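Local coordinates for attaching and effacing protein, pathogenesis factor (Escherichia coli, PDB 4E9L) that probably acts as an intimin/invasin-family adhesin, of which this piece holds immunoglobulin-like domains, at residues S194-A208 / P279-E293. Sequence-based numbering, arbitrary orientation.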
loop_
_atom_site.group_PDB
_atom_site.type_symbol
_atom_site.label_atom_id
_atom_site.label_comp_id
_atom_site.label_asym_id
_atom_site.label_seq_id
_atom_site.Cartn_x
_atom_site.Cartn_y
_atom_site.Cartn_z
ATOM N N SER A 194 -11.744 2.081 -12.218
ATOM C CA SER A 194 -11.957 1.587 -10.855
ATOM C C SER A 194 -11.975 0.057 -10.848
ATOM O O SER A 194 -11.534 -0.553 -9.890
ATOM C CB SER A 194 -13.278 2.107 -10.293
ATOM O OG SER A 194 -13.367 3.518 -10.403
ATOM N N ASN A 195 -12.472 -0.558 -11.938
ATOM C CA ASN A 195 -12.564 -2.024 -12.050
ATOM C C ASN A 195 -11.220 -2.728 -12.132
ATOM O O ASN A 195 -11.075 -3.803 -11.564
ATOM C CB ASN A 195 -13.435 -2.424 -13.244
ATOM C CG ASN A 195 -14.826 -1.855 -13.178
ATOM O OD1 ASN A 195 -15.702 -2.372 -12.474
ATOM N ND2 ASN A 195 -15.037 -0.741 -13.870
ATOM N N GLN A 196 -10.242 -2.119 -12.823
ATOM C CA GLN A 196 -8.898 -2.673 -13.027
ATOM C C GLN A 196 -7.932 -2.258 -11.920
ATOM O O GLN A 196 -6.871 -2.873 -11.749
ATOM C CB GLN A 196 -8.341 -2.206 -14.386
ATOM C CG GLN A 196 -8.979 -2.902 -15.596
ATOM C CD GLN A 196 -8.713 -4.385 -15.626
ATOM O OE1 GLN A 196 -7.566 -4.843 -15.719
ATOM N NE2 GLN A 196 -9.773 -5.162 -15.540
ATOM N N SER A 197 -8.287 -1.204 -11.186
ATOM C CA SER A 197 -7.420 -0.678 -10.133
ATOM C C SER A 197 -7.719 -1.393 -8.814
ATOM O O SER A 197 -8.845 -1.840 -8.589
ATOM C CB SER A 197 -7.582 0.829 -10.007
ATOM O OG SER A 197 -7.257 1.456 -11.237
ATOM N N LYS A 198 -6.712 -1.499 -7.947
ATOM C CA LYS A 198 -6.880 -2.255 -6.711
ATOM C C LYS A 198 -6.202 -1.584 -5.550
ATOM O O LYS A 198 -5.072 -1.100 -5.693
ATOM C CB LYS A 198 -6.292 -3.672 -6.898
ATOM C CG LYS A 198 -6.665 -4.669 -5.799
ATOM C CD LYS A 198 -6.184 -6.086 -6.103
ATOM C CE LYS A 198 -6.424 -7.028 -4.947
ATOM N NZ LYS A 198 -5.992 -8.412 -5.276
ATOM N N VAL A 199 -6.863 -1.630 -4.388
ATOM C CA VAL A 199 -6.334 -1.140 -3.115
ATOM C C VAL A 199 -6.170 -2.329 -2.139
ATOM O O VAL A 199 -7.029 -3.204 -2.087
ATOM C CB VAL A 199 -7.111 0.071 -2.504
ATOM C CG1 VAL A 199 -8.562 -0.284 -2.182
ATOM C CG2 VAL A 199 -6.409 0.589 -1.237
ATOM N N SER A 200 -5.081 -2.324 -1.349
ATOM C CA SER A 200 -4.737 -3.387 -0.423
ATOM C C SER A 200 -4.140 -2.776 0.842
ATOM O O SER A 200 -3.542 -1.717 0.777
ATOM C CB SER A 200 -3.702 -4.290 -1.104
ATOM O OG SER A 200 -3.136 -5.260 -0.241
ATOM N N VAL A 201 -4.306 -3.431 1.993
ATOM C CA VAL A 201 -3.690 -2.984 3.255
ATOM C C VAL A 201 -2.709 -4.079 3.685
ATOM O O VAL A 201 -2.972 -5.258 3.440
ATOM C CB VAL A 201 -4.670 -2.572 4.396
ATOM C CG1 VAL A 201 -5.381 -1.260 4.070
ATOM C CG2 VAL A 201 -5.663 -3.692 4.732
ATOM N N ALA A 202 -1.564 -3.683 4.242
ATOM C CA ALA A 202 -0.510 -4.609 4.657
ATOM C C ALA A 202 -0.957 -5.550 5.792
ATOM O O ALA A 202 -0.525 -6.700 5.832
ATOM C CB ALA A 202 0.728 -3.833 5.075
ATOM N N GLU A 203 -1.833 -5.057 6.688
ATOM C CA GLU A 203 -2.366 -5.794 7.838
ATOM C C GLU A 203 -3.870 -5.585 7.900
ATOM O O GLU A 203 -4.321 -4.433 7.860
ATOM C CB GLU A 203 -1.746 -5.278 9.153
ATOM C CG GLU A 203 -0.238 -5.424 9.237
ATOM C CD GLU A 203 0.430 -4.302 10.006
ATOM O OE1 GLU A 203 0.826 -3.289 9.378
ATOM O OE2 GLU A 203 0.567 -4.448 11.241
ATOM N N ASP A 204 -4.647 -6.670 8.052
ATOM C CA ASP A 204 -6.101 -6.482 8.159
ATOM C C ASP A 204 -6.631 -6.394 9.612
ATOM O O ASP A 204 -7.835 -6.240 9.839
ATOM C CB ASP A 204 -6.890 -7.413 7.247
ATOM C CG ASP A 204 -6.677 -8.888 7.478
ATOM O OD1 ASP A 204 -6.230 -9.259 8.587
ATOM O OD2 ASP A 204 -6.950 -9.673 6.550
ATOM N N HIS A 205 -5.706 -6.447 10.579
ATOM C CA HIS A 205 -5.978 -6.214 11.994
ATOM C C HIS A 205 -4.902 -5.245 12.464
ATOM O O HIS A 205 -3.709 -5.523 12.311
ATOM C CB HIS A 205 -5.985 -7.522 12.813
ATOM C CG HIS A 205 -7.170 -8.379 12.506
ATOM N ND1 HIS A 205 -7.243 -9.122 11.340
ATOM C CD2 HIS A 205 -8.323 -8.535 13.197
ATOM C CE1 HIS A 205 -8.432 -9.706 11.361
ATOM N NE2 HIS A 205 -9.118 -9.380 12.460
ATOM N N VAL A 206 -5.313 -4.068 12.936
ATOM C CA VAL A 206 -4.348 -3.049 13.382
ATOM C C VAL A 206 -4.715 -2.616 14.798
ATOM O O VAL A 206 -5.896 -2.407 15.087
ATOM C CB VAL A 206 -4.256 -1.840 12.392
ATOM C CG1 VAL A 206 -3.292 -0.760 12.898
ATOM C CG2 VAL A 206 -3.855 -2.303 10.986
ATOM N N LYS A 207 -3.719 -2.530 15.680
ATOM C CA LYS A 207 -3.938 -2.092 17.059
ATOM C C LYS A 207 -4.223 -0.588 17.097
ATOM O O LYS A 207 -3.596 0.180 16.350
ATOM C CB LYS A 207 -2.749 -2.445 17.948
ATOM C CG LYS A 207 -2.566 -3.941 18.139
ATOM C CD LYS A 207 -1.564 -4.192 19.260
ATOM C CE LYS A 207 -1.467 -5.661 19.617
ATOM N NZ LYS A 207 -0.586 -6.407 18.682
ATOM N N ALA A 208 -5.189 -0.176 17.956
ATOM C CA ALA A 208 -5.594 1.225 18.122
ATOM C C ALA A 208 -4.365 2.104 18.384
ATOM O O ALA A 208 -3.563 1.792 19.247
ATOM C CB ALA A 208 -6.595 1.351 19.282
ATOM N N PRO A 279 -13.916 7.398 -6.330
ATOM C CA PRO A 279 -13.221 6.146 -5.972
ATOM C C PRO A 279 -12.201 5.731 -7.016
ATOM O O PRO A 279 -12.469 5.777 -8.223
ATOM C CB PRO A 279 -14.344 5.113 -5.882
ATOM C CG PRO A 279 -15.556 5.908 -5.550
ATOM C CD PRO A 279 -15.387 7.245 -6.216
ATOM N N ALA A 280 -11.004 5.389 -6.551
ATOM C CA ALA A 280 -9.932 4.993 -7.467
ATOM C C ALA A 280 -9.786 3.475 -7.532
ATOM O O ALA A 280 -8.937 2.982 -8.258
ATOM C CB ALA A 280 -8.614 5.654 -7.072
ATOM N N ALA A 281 -10.598 2.730 -6.778
ATOM C CA ALA A 281 -10.519 1.265 -6.781
ATOM C C ALA A 281 -11.894 0.630 -6.775
ATOM O O ALA A 281 -12.879 1.289 -6.434
ATOM C CB ALA A 281 -9.686 0.775 -5.607
ATOM N N THR A 282 -11.958 -0.659 -7.161
ATOM C CA THR A 282 -13.198 -1.440 -7.246
ATOM C C THR A 282 -13.922 -1.484 -5.917
ATOM O O THR A 282 -15.113 -1.194 -5.842
ATOM C CB THR A 282 -12.910 -2.871 -7.755
ATOM O OG1 THR A 282 -11.782 -2.874 -8.636
ATOM C CG2 THR A 282 -14.103 -3.481 -8.440
ATOM N N GLU A 283 -13.194 -1.823 -4.860
ATOM C CA GLU A 283 -13.792 -1.921 -3.537
ATOM C C GLU A 283 -12.787 -1.426 -2.522
ATOM O O GLU A 283 -11.582 -1.529 -2.743
ATOM C CB GLU A 283 -14.253 -3.363 -3.240
ATOM C CG GLU A 283 -13.149 -4.408 -3.326
ATOM C CD GLU A 283 -13.588 -5.843 -3.092
ATOM O OE1 GLU A 283 -14.142 -6.135 -2.007
ATOM O OE2 GLU A 283 -13.341 -6.685 -3.986
ATOM N N ALA A 284 -13.280 -0.844 -1.437
ATOM C CA ALA A 284 -12.424 -0.302 -0.379
ATOM C C ALA A 284 -11.664 -1.433 0.298
ATOM O O ALA A 284 -12.194 -2.550 0.403
ATOM C CB ALA A 284 -13.282 0.430 0.644
ATOM N N ALA A 285 -10.418 -1.175 0.716
ATOM C CA ALA A 285 -9.674 -2.187 1.480
ATOM C C ALA A 285 -10.279 -2.177 2.906
ATOM O O ALA A 285 -10.585 -1.105 3.441
ATOM C CB ALA A 285 -8.201 -1.849 1.539
ATOM N N GLN A 286 -10.497 -3.356 3.493
ATOM C CA GLN A 286 -11.093 -3.412 4.807
ATOM C C GLN A 286 -10.154 -3.959 5.883
ATOM O O GLN A 286 -9.400 -4.918 5.668
ATOM C CB GLN A 286 -12.423 -4.180 4.771
ATOM C CG GLN A 286 -13.339 -3.923 5.981
ATOM C CD GLN A 286 -14.804 -4.222 5.715
ATOM O OE1 GLN A 286 -15.248 -4.433 4.576
ATOM N NE2 GLN A 286 -15.602 -4.208 6.767
ATOM N N LEU A 287 -10.191 -3.305 7.043
ATOM C CA LEU A 287 -9.444 -3.772 8.192
ATOM C C LEU A 287 -10.270 -3.635 9.458
ATOM O O LEU A 287 -11.295 -2.931 9.482
ATOM C CB LEU A 287 -8.017 -3.172 8.318
ATOM C CG LEU A 287 -7.810 -1.682 8.632
ATOM C CD1 LEU A 287 -7.827 -1.412 10.159
ATOM C CD2 LEU A 287 -6.421 -1.262 8.189
ATOM N N THR A 288 -9.845 -4.349 10.484
ATOM C CA THR A 288 -10.440 -4.283 11.802
ATOM C C THR A 288 -9.441 -3.586 12.707
ATOM O O THR A 288 -8.274 -4.015 12.813
ATOM C CB THR A 288 -10.794 -5.701 12.301
ATOM O OG1 THR A 288 -11.823 -6.217 11.459
ATOM C CG2 THR A 288 -11.307 -5.713 13.730
ATOM N N VAL A 289 -9.895 -2.534 13.382
ATOM C CA VAL A 289 -9.080 -1.892 14.414
ATOM C C VAL A 289 -9.387 -2.665 15.718
ATOM O O VAL A 289 -10.536 -2.749 16.152
ATOM C CB VAL A 289 -9.261 -0.356 14.555
ATOM C CG1 VAL A 289 -8.298 0.225 15.607
ATOM C CG2 VAL A 289 -9.078 0.356 13.212
ATOM N N ILE A 290 -8.363 -3.274 16.291
ATOM C CA ILE A 290 -8.443 -4.021 17.544
ATOM C C ILE A 290 -7.870 -3.154 18.659
ATOM O O ILE A 290 -7.367 -2.072 18.357
ATOM C CB ILE A 290 -7.759 -5.404 17.389
ATOM C CG1 ILE A 290 -6.216 -5.282 17.147
ATOM C CG2 ILE A 290 -8.472 -6.217 16.262
ATOM C CD1 ILE A 290 -5.395 -6.634 17.331
ATOM N N ALA A 291 -7.940 -3.593 19.940
ATOM C CA ALA A 291 -7.393 -2.776 21.033
ATOM C C ALA A 291 -5.914 -2.461 20.850
ATOM O O ALA A 291 -5.168 -3.252 20.256
ATOM C CB ALA A 291 -7.638 -3.444 22.395
ATOM N N GLY A 292 -5.495 -1.307 21.368
ATOM C CA GLY A 292 -4.098 -0.903 21.299
ATOM C C GLY A 292 -3.220 -1.753 22.206
ATOM O O GLY A 292 -3.699 -2.700 22.861
ATOM N N GLU A 293 -1.919 -1.433 22.231
ATOM C CA GLU A 293 -0.928 -2.072 23.109
ATOM C C GLU A 293 -1.486 -1.963 24.542
ATOM O O GLU A 293 -2.040 -0.916 24.902
ATOM C CB GLU A 293 0.391 -1.259 23.039
ATOM C CG GLU A 293 1.585 -1.901 23.738
ATOM C CD GLU A 293 2.939 -1.237 23.522
ATOM O OE1 GLU A 293 2.983 -0.114 22.964
ATOM O OE2 GLU A 293 3.962 -1.843 23.917
HETATM O O HOH W 1 -9.597 -2.766 -4.479
HETATM O O HOH W 2 -10.705 -7.387 9.206
HETATM O O HOH W 3 -1.272 0.723 20.512
#
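His205, Val206 and Lys207 pair in parallel with Thr288, Val289 and Ile290. Four backbone hydrogen bonds join Asp204-Ala208 to Thr288-Ile290. Thr288 N gives to Asp204 O at 2.8 Å, and Val206 N returns to Thr288 O. Ile290 N then reaches Val206 O, and Ala208 N reaches Ile290 O at a more bent N-H...O angle of 137°. Upstream, one water bridges the backbones, from Val199 N to Glu283 O. Thr282 OG1 donates to Ser194 O at 2.6 Å.

The domain is an immunoglobulin-like beta sandwich whose first strand is split between the two sheets. Residues 198-201 pair antiparallel with strand 211-217. After a turn, 205-207 form the edge of the other sheet, beside the domain's last strand, 278-290.

Before the switch, the axes of 198-201 and 285-290 are 6.4 Å apart, and side chains meet. Val199 CG1 lies 3.8 Å from Ala281 CB, and Val201 CG1 3.8 Å from Ala285 CB. Beyond the turn, Val206 CG2 meets Leu287 CD2 at 3.9 Å, and Thr212 of the opposing sheet touches both. Val206 and Val289 share the inward face.

His205, Lys207, Thr288 and Ile290 lie on the other face. Lys207 CG packs 4.0 Å from Ile290 CD1. Ile290 CG2 meets the imidazole edge at His205 CD2, in plane. His205 CG lies anti to the carbonyl carbon (chi1 -70°), which lays the ring beside Thr288. ND1 donates to Asp204 OD1 from above the carboxylate plane. Thr288 OG1 bonds to Glu268 and to a water shared with Asp204 O.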